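Local coordinates for hypothetical protein Ta0852 (Thermoplasma acidophilum, PDB 1YB2) that is a putative S-adenosyl-L-methionine-dependent methyltransferase that probably modifies adenine in tRNA, at residues I171-A185 with K196-Y210. Numbering follows the deposited sequence.
Sequences IADFISDQMYDAVIA and KIASMMKPGSVATFY
Selenomethionine Met-200 reaches the Phe-174 ring at its edge rather than over a face: its SE lies 4.9 Å from the ring centroid and 74° off the ring normal, a Met-aromatic contact. The chain leaves the backbone with CG wedged between N and the carbonyl carbon (chi1 46°) and then runs extended, which carries CE to within 3.7 Å of Phe-174 CD2 and also against Ile-171 CD1. Nearer the backbone, Met-200 CB packs 4.0 Å from Tyr-180 CD2. The hydroxyl of Tyr-180 lies in the plane of the Phe-174 ring, at its edge, and is hydrogen-bonded to Ser-176 OG; that same oxygen accepts from Gln-178 N, closing an ST turn; held this way, the serine probably helps to position the tyrosine hydroxyl. Leu-115 of strand 113-117 touches both Met-200 and Tyr-180.

Strands 182-185 and 205-210 run parallel as neighbours within the Rossmann-like sheet of class I methyltransferases; helix 194-199, in the connection between them, completes a beta-alpha-beta crossover. Thr-208 is gripped through both backbone polar atoms: its N donates to Val-183 O (2.8 Å), and its O accepts from Ala-185 N. On the helix side of this sheet Val-183 CG1, anti to the backbone N, lies closest to Ile-197 CG2 (3.8 Å), while CG2 packs mainly on Met-201 CG, the two side chains crossing at about a right angle, and borders the same isoleucine methyl.

At the corner the chain turns at Asp-181, the extended side chain of Lys-202 brings NZ to the syn side of Asp-181 OD1, 2.6 Å away and 33° out of the carboxylate plane. This salt bridge leaves OD2 to accept from the backbone N of Asp-113, so the carboxylate links Lys-202 to the neighbouring strand 113-117.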
ATOM      1  N   ILE A 171     -10.254   7.355  22.366  1.00 36.11           N
ATOM      2  CA  ILE A 171      -9.635   6.044  22.549  1.00 36.40           C
ATOM      3  C   ILE A 171      -9.447   5.676  24.032  1.00 36.69           C
ATOM      4  O   ILE A 171      -9.563   4.504  24.402  1.00 36.87           O
ATOM      5  CB  ILE A 171      -8.311   5.887  21.708  1.00 35.82           C
ATOM      6  CG1 ILE A 171      -7.767   4.456  21.780  1.00 35.05           C
ATOM      7  CG2 ILE A 171      -7.246   6.887  22.135  1.00 35.55           C
ATOM      8  CD1 ILE A 171      -8.673   3.420  21.122  1.00 34.55           C
ATOM      9  N   ALA A 172      -9.191   6.675  24.874  1.00 37.51           N
ATOM     10  CA  ALA A 172      -9.044   6.446  26.323  1.00 38.55           C
ATOM     11  C   ALA A 172     -10.281   5.773  26.930  1.00 39.03           C
ATOM     12  O   ALA A 172     -10.165   4.872  27.770  1.00 39.56           O
ATOM     13  CB  ALA A 172      -8.752   7.762  27.046  1.00 38.60           C
ATOM     14  N   ASP A 173     -11.455   6.213  26.482  1.00 39.28           N
ATOM     15  CA  ASP A 173     -12.736   5.720  26.987  1.00 39.53           C
ATOM     16  C   ASP A 173     -13.229   4.488  26.242  1.00 39.41           C
ATOM     17  O   ASP A 173     -14.139   3.809  26.711  1.00 39.32           O
ATOM     18  CB  ASP A 173     -13.786   6.824  26.908  1.00 39.69           C
ATOM     19  CG  ASP A 173     -13.337   8.094  27.599  1.00 40.68           C
ATOM     20  OD1 ASP A 173     -12.796   7.996  28.726  1.00 42.12           O
ATOM     21  OD2 ASP A 173     -13.523   9.184  27.014  1.00 41.78           O
ATOM     22  N   PHE A 174     -12.626   4.203  25.088  1.00 38.72           N
ATOM     23  CA  PHE A 174     -13.093   3.124  24.234  1.00 38.62           C
ATOM     24  C   PHE A 174     -12.914   1.779  24.906  1.00 38.76           C
ATOM     25  O   PHE A 174     -11.843   1.456  25.389  1.00 39.04           O
ATOM     26  CB  PHE A 174     -12.370   3.144  22.871  1.00 37.66           C
ATOM     27  CG  PHE A 174     -12.741   2.000  21.969  1.00 36.50           C
ATOM     28  CD1 PHE A 174     -14.052   1.849  21.514  1.00 35.02           C
ATOM     29  CD2 PHE A 174     -11.780   1.072  21.573  1.00 34.27           C
ATOM     30  CE1 PHE A 174     -14.394   0.787  20.684  1.00 34.49           C
ATOM     31  CE2 PHE A 174     -12.110   0.013  20.742  1.00 33.15           C
ATOM     32  CZ  PHE A 174     -13.417  -0.130  20.292  1.00 34.45           C
ATOM     33  N   ILE A 175     -13.973   0.992  24.926  1.00 39.43           N
ATOM     34  CA  ILE A 175     -13.921  -0.326  25.536  1.00 40.54           C
ATOM     35  C   ILE A 175     -14.205  -1.371  24.474  1.00 40.98           C
ATOM     36  O   ILE A 175     -15.229  -1.326  23.793  1.00 40.90           O
ATOM     37  CB  ILE A 175     -14.954  -0.484  26.710  1.00 40.51           C
ATOM     38  CG1 ILE A 175     -14.795   0.630  27.758  1.00 41.21           C
ATOM     39  CG2 ILE A 175     -14.851  -1.878  27.349  1.00 40.83           C
ATOM     40  CD1 ILE A 175     -13.371   0.812  28.315  1.00 42.34           C
ATOM     41  N   SER A 176     -13.292  -2.316  24.335  1.00 41.70           N
ATOM     42  CA  SER A 176     -13.509  -3.398  23.411  1.00 42.74           C
ATOM     43  C   SER A 176     -13.148  -4.700  24.072  1.00 43.32           C
ATOM     44  O   SER A 176     -12.150  -4.787  24.797  1.00 44.03           O
ATOM     45  CB  SER A 176     -12.665  -3.215  22.151  1.00 42.47           C
ATOM     46  OG  SER A 176     -12.891  -4.290  21.263  1.00 43.36           O
ATOM     47  N   ASP A 177     -13.955  -5.716  23.799  1.00 43.92           N
ATOM     48  CA  ASP A 177     -13.667  -7.067  24.272  1.00 44.71           C
ATOM     49  C   ASP A 177     -12.746  -7.783  23.271  1.00 44.25           C
ATOM     50  O   ASP A 177     -12.083  -8.767  23.616  1.00 44.72           O
ATOM     51  CB  ASP A 177     -14.968  -7.856  24.466  1.00 44.94           C
ATOM     52  CG  ASP A 177     -16.203  -6.955  24.522  1.00 47.21           C
ATOM     53  OD1 ASP A 177     -16.821  -6.853  25.608  1.00 49.11           O
ATOM     54  OD2 ASP A 177     -16.553  -6.341  23.478  1.00 49.75           O
ATOM     55  N   GLN A 178     -12.708  -7.273  22.041  1.00 43.09           N
ATOM     56  CA  GLN A 178     -11.991  -7.913  20.950  1.00 42.48           C
ATOM     57  C   GLN A 178     -10.508  -7.556  20.931  1.00 40.48           C
ATOM     58  O   GLN A 178     -10.104  -6.491  21.401  1.00 39.98           O
ATOM     59  CB  GLN A 178     -12.628  -7.522  19.623  1.00 42.66           C
ATOM     60  CG  GLN A 178     -12.625  -8.633  18.589  1.00 44.55           C
ATOM     61  CD  GLN A 178     -13.253  -8.214  17.267  1.00 45.00           C
ATOM     62  OE1 GLN A 178     -13.195  -8.957  16.284  1.00 48.86           O
ATOM     63  NE2 GLN A 178     -13.856  -7.021  17.233  1.00 47.51           N
HETATM   64  N   MSE A 179      -9.708  -8.484  20.416  1.00 38.97           N
HETATM   65  CA  MSE A 179      -8.301  -8.246  20.096  1.00 37.41           C
HETATM   66  C   MSE A 179      -8.219  -8.041  18.592  1.00 35.01           C
HETATM   67  O   MSE A 179      -8.921  -8.709  17.845  1.00 35.17           O
HETATM   68  CB  MSE A 179      -7.452  -9.450  20.504  1.00 38.25           C
HETATM   69  CG  MSE A 179      -7.629  -9.866  21.958  1.00 41.96           C
HETATM   70 SE   MSE A 179      -7.023  -8.448  23.153  1.00 52.18          SE
HETATM   71  CE  MSE A 179      -5.125  -9.031  23.322  1.00 49.15           C
ATOM     72  N   TYR A 180      -7.368  -7.123  18.147  1.00 32.37           N
ATOM     73  CA  TYR A 180      -7.284  -6.752  16.724  1.00 30.31           C
ATOM     74  C   TYR A 180      -6.033  -7.309  16.047  1.00 29.38           C
ATOM     75  O   TYR A 180      -5.022  -7.521  16.703  1.00 29.10           O
ATOM     76  CB  TYR A 180      -7.381  -5.221  16.574  1.00 29.44           C
ATOM     77  CG  TYR A 180      -8.698  -4.744  17.112  1.00 28.25           C
ATOM     78  CD1 TYR A 180      -9.872  -4.868  16.352  1.00 28.59           C
ATOM     79  CD2 TYR A 180      -8.800  -4.245  18.406  1.00 28.14           C
ATOM     80  CE1 TYR A 180     -11.105  -4.474  16.865  1.00 27.16           C
ATOM     81  CE2 TYR A 180     -10.022  -3.851  18.927  1.00 27.32           C
ATOM     82  CZ  TYR A 180     -11.169  -3.965  18.152  1.00 28.40           C
ATOM     83  OH  TYR A 180     -12.386  -3.583  18.691  1.00 28.83           O
ATOM     84  N   ASP A 181      -6.111  -7.540  14.740  1.00 28.36           N
ATOM     85  CA  ASP A 181      -4.985  -8.066  13.974  1.00 27.45           C
ATOM     86  C   ASP A 181      -4.018  -6.969  13.555  1.00 26.52           C
ATOM     87  O   ASP A 181      -2.896  -7.263  13.156  1.00 26.23           O
ATOM     88  CB  ASP A 181      -5.484  -8.795  12.722  1.00 27.79           C
ATOM     89  CG  ASP A 181      -6.248 -10.058  13.049  1.00 30.23           C
ATOM     90  OD1 ASP A 181      -5.673 -10.928  13.720  1.00 32.47           O
ATOM     91  OD2 ASP A 181      -7.415 -10.186  12.626  1.00 30.53           O
ATOM     92  N   ALA A 182      -4.473  -5.710  13.621  1.00 25.67           N
ATOM     93  CA  ALA A 182      -3.693  -4.538  13.206  1.00 25.35           C
ATOM     94  C   ALA A 182      -4.364  -3.312  13.784  1.00 25.15           C
ATOM     95  O   ALA A 182      -5.591  -3.275  13.940  1.00 23.84           O
ATOM     96  CB  ALA A 182      -3.634  -4.411  11.672  1.00 25.50           C
ATOM     97  N   VAL A 183      -3.547  -2.323  14.111  1.00 24.27           N
ATOM     98  CA  VAL A 183      -4.031  -1.030  14.567  1.00 25.18           C
ATOM     99  C   VAL A 183      -3.411   0.036  13.693  1.00 26.24           C
ATOM    100  O   VAL A 183      -2.201   0.018  13.408  1.00 25.47           O
ATOM    101  CB  VAL A 183      -3.693  -0.723  16.034  1.00 25.52           C
ATOM    102  CG1 VAL A 183      -4.143   0.698  16.402  1.00 24.63           C
ATOM    103  CG2 VAL A 183      -4.342  -1.766  16.968  1.00 25.31           C
ATOM    104  N   ILE A 184      -4.266   0.945  13.235  1.00 26.98           N
ATOM    105  CA  ILE A 184      -3.822   2.086  12.465  1.00 27.58           C
ATOM    106  C   ILE A 184      -4.297   3.331  13.200  1.00 28.03           C
ATOM    107  O   ILE A 184      -5.509   3.522  13.403  1.00 27.41           O
ATOM    108  CB  ILE A 184      -4.348   2.006  11.008  1.00 28.10           C
ATOM    109  CG1 ILE A 184      -3.628   0.856  10.283  1.00 30.09           C
ATOM    110  CG2 ILE A 184      -4.099   3.349  10.296  1.00 29.03           C
ATOM    111  CD1 ILE A 184      -4.461   0.103   9.296  1.00 35.15           C
ATOM    112  N   ALA A 185      -3.338   4.160  13.623  1.00 27.94           N
ATOM    113  CA  ALA A 185      -3.619   5.310  14.486  1.00 27.90           C
ATOM    114  C   ALA A 185      -3.189   6.650  13.891  1.00 28.96           C
ATOM    115  O   ALA A 185      -2.026   6.842  13.519  1.00 28.28           O
ATOM    116  CB  ALA A 185      -2.977   5.106  15.851  1.00 27.54           C
ATOM    117  N   LYS A 196      -3.278   1.451  26.544  1.00 28.74           N
ATOM    118  CA  LYS A 196      -4.618   1.146  26.066  1.00 28.67           C
ATOM    119  C   LYS A 196      -4.646   0.418  24.706  1.00 27.47           C
ATOM    120  O   LYS A 196      -5.280  -0.640  24.572  1.00 26.85           O
ATOM    121  CB  LYS A 196      -5.454   2.425  25.994  1.00 28.86           C
ATOM    122  CG  LYS A 196      -6.865   2.224  25.427  1.00 29.88           C
ATOM    123  CD  LYS A 196      -7.653   1.261  26.291  1.00 35.38           C
ATOM    124  CE  LYS A 196      -9.132   1.580  26.236  1.00 38.11           C
ATOM    125  NZ  LYS A 196      -9.948   0.472  26.816  1.00 41.05           N
ATOM    126  N   ILE A 197      -3.988   1.004  23.710  1.00 27.15           N
ATOM    127  CA  ILE A 197      -3.897   0.423  22.356  1.00 26.74           C
ATOM    128  C   ILE A 197      -3.244  -0.957  22.411  1.00 26.57           C
ATOM    129  O   ILE A 197      -3.767  -1.931  21.835  1.00 24.91           O
ATOM    130  CB  ILE A 197      -3.147   1.382  21.356  1.00 27.37           C
ATOM    131  CG1 ILE A 197      -3.994   2.642  21.063  1.00 26.73           C
ATOM    132  CG2 ILE A 197      -2.846   0.669  20.004  1.00 28.30           C
ATOM    133  CD1 ILE A 197      -3.208   3.760  20.329  1.00 27.30           C
ATOM    134  N   ALA A 198      -2.111  -1.053  23.118  1.00 26.29           N
ATOM    135  CA  ALA A 198      -1.431  -2.342  23.289  1.00 26.64           C
ATOM    136  C   ALA A 198      -2.353  -3.418  23.844  1.00 27.47           C
ATOM    137  O   ALA A 198      -2.319  -4.547  23.374  1.00 27.83           O
ATOM    138  CB  ALA A 198      -0.195  -2.198  24.178  1.00 26.21           C
ATOM    139  N   SER A 199      -3.171  -3.073  24.843  1.00 28.56           N
ATOM    140  CA  SER A 199      -4.070  -4.040  25.481  1.00 29.63           C
ATOM    141  C   SER A 199      -5.099  -4.663  24.529  1.00 30.97           C
ATOM    142  O   SER A 199      -5.690  -5.709  24.836  1.00 29.80           O
ATOM    143  CB  SER A 199      -4.784  -3.396  26.680  1.00 29.89           C
ATOM    144  OG  SER A 199      -5.822  -2.535  26.245  1.00 29.53           O
HETATM  145  N   MSE A 200      -5.332  -4.042  23.378  1.00 31.62           N
HETATM  146  CA  MSE A 200      -6.260  -4.670  22.446  1.00 35.85           C
HETATM  147  C   MSE A 200      -5.642  -5.216  21.155  1.00 33.00           C
HETATM  148  O   MSE A 200      -6.346  -5.494  20.192  1.00 32.49           O
HETATM  149  CB  MSE A 200      -7.500  -3.808  22.190  1.00 35.78           C
HETATM  150  CG  MSE A 200      -7.262  -2.355  21.925  1.00 38.42           C
HETATM  151 SE   MSE A 200      -8.912  -1.327  22.372  1.00 49.33          SE
HETATM  152  CE  MSE A 200      -8.143   0.371  21.969  1.00 39.91           C
HETATM  153  N   MSE A 201      -4.323  -5.385  21.164  1.00 30.83           N
HETATM  154  CA  MSE A 201      -3.595  -5.963  20.044  1.00 30.92           C
HETATM  155  C   MSE A 201      -3.291  -7.433  20.295  1.00 28.50           C
HETATM  156  O   MSE A 201      -2.810  -7.787  21.373  1.00 27.27           O
HETATM  157  CB  MSE A 201      -2.275  -5.214  19.871  1.00 29.98           C
HETATM  158  CG  MSE A 201      -2.447  -3.781  19.429  1.00 30.66           C
HETATM  159 SE   MSE A 201      -0.748  -2.858  19.317  1.00 38.70          SE
HETATM  160  CE  MSE A 201       0.079  -3.783  17.757  1.00 30.91           C
ATOM    161  N   LYS A 202      -3.543  -8.286  19.307  1.00 27.27           N
ATOM    162  CA  LYS A 202      -3.041  -9.668  19.373  1.00 26.81           C
ATOM    163  C   LYS A 202      -1.509  -9.659  19.456  1.00 26.55           C
ATOM    164  O   LYS A 202      -0.862  -8.849  18.791  1.00 25.92           O
ATOM    165  CB  LYS A 202      -3.453 -10.441  18.134  1.00 26.57           C
ATOM    166  CG  LYS A 202      -4.927 -10.725  18.087  1.00 29.02           C
ATOM    167  CD  LYS A 202      -5.285 -11.406  16.802  1.00 31.30           C
ATOM    168  CE  LYS A 202      -6.756 -11.762  16.801  1.00 33.08           C
ATOM    169  NZ  LYS A 202      -7.156 -12.197  15.437  1.00 35.09           N
ATOM    170  N   PRO A 203      -0.921 -10.567  20.261  1.00 26.46           N
ATOM    171  CA  PRO A 203       0.552 -10.628  20.292  1.00 25.64           C
ATOM    172  C   PRO A 203       1.121 -10.856  18.883  1.00 24.89           C
ATOM    173  O   PRO A 203       0.590 -11.684  18.136  1.00 23.81           O
ATOM    174  CB  PRO A 203       0.839 -11.866  21.148  1.00 25.36           C
ATOM    175  CG  PRO A 203      -0.407 -12.062  21.979  1.00 27.82           C
ATOM    176  CD  PRO A 203      -1.556 -11.570  21.145  1.00 26.06           C
ATOM    177  N   GLY A 204       2.189 -10.141  18.528  1.00 24.02           N
ATOM    178  CA  GLY A 204       2.823 -10.339  17.233  1.00 24.11           C
ATOM    179  C   GLY A 204       2.211  -9.489  16.132  1.00 24.65           C
ATOM    180  O   GLY A 204       2.716  -9.480  15.009  1.00 24.78           O
ATOM    181  N   SER A 205       1.124  -8.776  16.461  1.00 24.84           N
ATOM    182  CA  SER A 205       0.453  -7.873  15.530  1.00 24.85           C
ATOM    183  C   SER A 205       1.150  -6.488  15.513  1.00 24.92           C
ATOM    184  O   SER A 205       1.922  -6.144  16.413  1.00 24.22           O
ATOM    185  CB  SER A 205      -1.045  -7.763  15.858  1.00 24.15           C
ATOM    186  OG  SER A 205      -1.274  -6.915  16.982  1.00 25.71           O
ATOM    187  N   VAL A 206       0.891  -5.723  14.458  1.00 24.80           N
ATOM    188  CA  VAL A 206       1.591  -4.455  14.216  1.00 25.63           C
ATOM    189  C   VAL A 206       0.660  -3.257  14.346  1.00 24.95           C
ATOM    190  O   VAL A 206      -0.486  -3.291  13.874  1.00 25.08           O
ATOM    191  CB  VAL A 206       2.242  -4.461  12.808  1.00 26.16           C
ATOM    192  CG1 VAL A 206       2.814  -3.079  12.453  1.00 26.71           C
ATOM    193  CG2 VAL A 206       3.356  -5.517  12.758  1.00 26.83           C
ATOM    194  N   ALA A 207       1.169  -2.194  14.952  1.00 24.68           N
ATOM    195  CA  ALA A 207       0.473  -0.918  15.036  1.00 25.30           C
ATOM    196  C   ALA A 207       1.224   0.085  14.191  1.00 25.68           C
ATOM    197  O   ALA A 207       2.471   0.131  14.209  1.00 25.74           O
ATOM    198  CB  ALA A 207       0.396  -0.424  16.488  1.00 25.38           C
ATOM    199  N   THR A 208       0.473   0.881  13.449  1.00 25.78           N
ATOM    200  CA  THR A 208       1.056   1.918  12.596  1.00 26.67           C
ATOM    201  C   THR A 208       0.573   3.260  13.122  1.00 26.08           C
ATOM    202  O   THR A 208      -0.642   3.455  13.258  1.00 25.69           O
ATOM    203  CB  THR A 208       0.616   1.749  11.114  1.00 26.49           C
ATOM    204  OG1 THR A 208       1.067   0.477  10.628  1.00 29.90           O
ATOM    205  CG2 THR A 208       1.221   2.824  10.249  1.00 28.11           C
ATOM    206  N   PHE A 209       1.509   4.170  13.411  1.00 25.23           N
ATOM    207  CA  PHE A 209       1.174   5.487  13.951  1.00 25.44           C
ATOM    208  C   PHE A 209       1.571   6.555  12.950  1.00 26.10           C
ATOM    209  O   PHE A 209       2.717   6.558  12.515  1.00 26.06           O
ATOM    210  CB  PHE A 209       1.946   5.771  15.252  1.00 25.41           C
ATOM    211  CG  PHE A 209       1.635   4.828  16.372  1.00 24.26           C
ATOM    212  CD1 PHE A 209       2.350   3.639  16.520  1.00 26.13           C
ATOM    213  CD2 PHE A 209       0.637   5.138  17.288  1.00 25.37           C
ATOM    214  CE1 PHE A 209       2.065   2.759  17.571  1.00 27.87           C
ATOM    215  CE2 PHE A 209       0.342   4.263  18.342  1.00 29.52           C
ATOM    216  CZ  PHE A 209       1.053   3.062  18.466  1.00 27.28           C
ATOM    217  N   TYR A 210       0.645   7.454  12.611  1.00 26.60           N
ATOM    218  CA  TYR A 210       0.918   8.572  11.694  1.00 28.01           C
ATOM    219  C   TYR A 210       1.021   9.844  12.513  1.00 27.13           C
ATOM    220  O   TYR A 210       0.105  10.141  13.277  1.00 25.43           O
ATOM    221  CB  TYR A 210      -0.213   8.733  10.666  1.00 30.03           C
ATOM    222  CG  TYR A 210      -0.161   7.733   9.556  1.00 34.82           C
ATOM    223  CD1 TYR A 210      -0.723   6.456   9.707  1.00 37.32           C
ATOM    224  CD2 TYR A 210       0.450   8.047   8.334  1.00 37.58           C
ATOM    225  CE1 TYR A 210      -0.682   5.507   8.666  1.00 38.67           C
ATOM    226  CE2 TYR A 210       0.496   7.089   7.278  1.00 38.64           C
ATOM    227  CZ  TYR A 210      -0.071   5.833   7.466  1.00 37.48           C
ATOM    228  OH  TYR A 210      -0.024   4.891   6.458  1.00 39.18           O
TER
HETATM  229  O   HOH W   1     -11.081  -2.562  25.968  1.00 39.82           O
HETATM  230  O   HOH W   2      -3.054  -5.219  16.368  1.00 31.99           O
HETATM  231  O   HOH W   3      -0.589  -6.642  12.084  1.00 22.24           O
HETATM  232  O   HOH W   4      -0.726  -1.573  11.138  1.00 26.44           O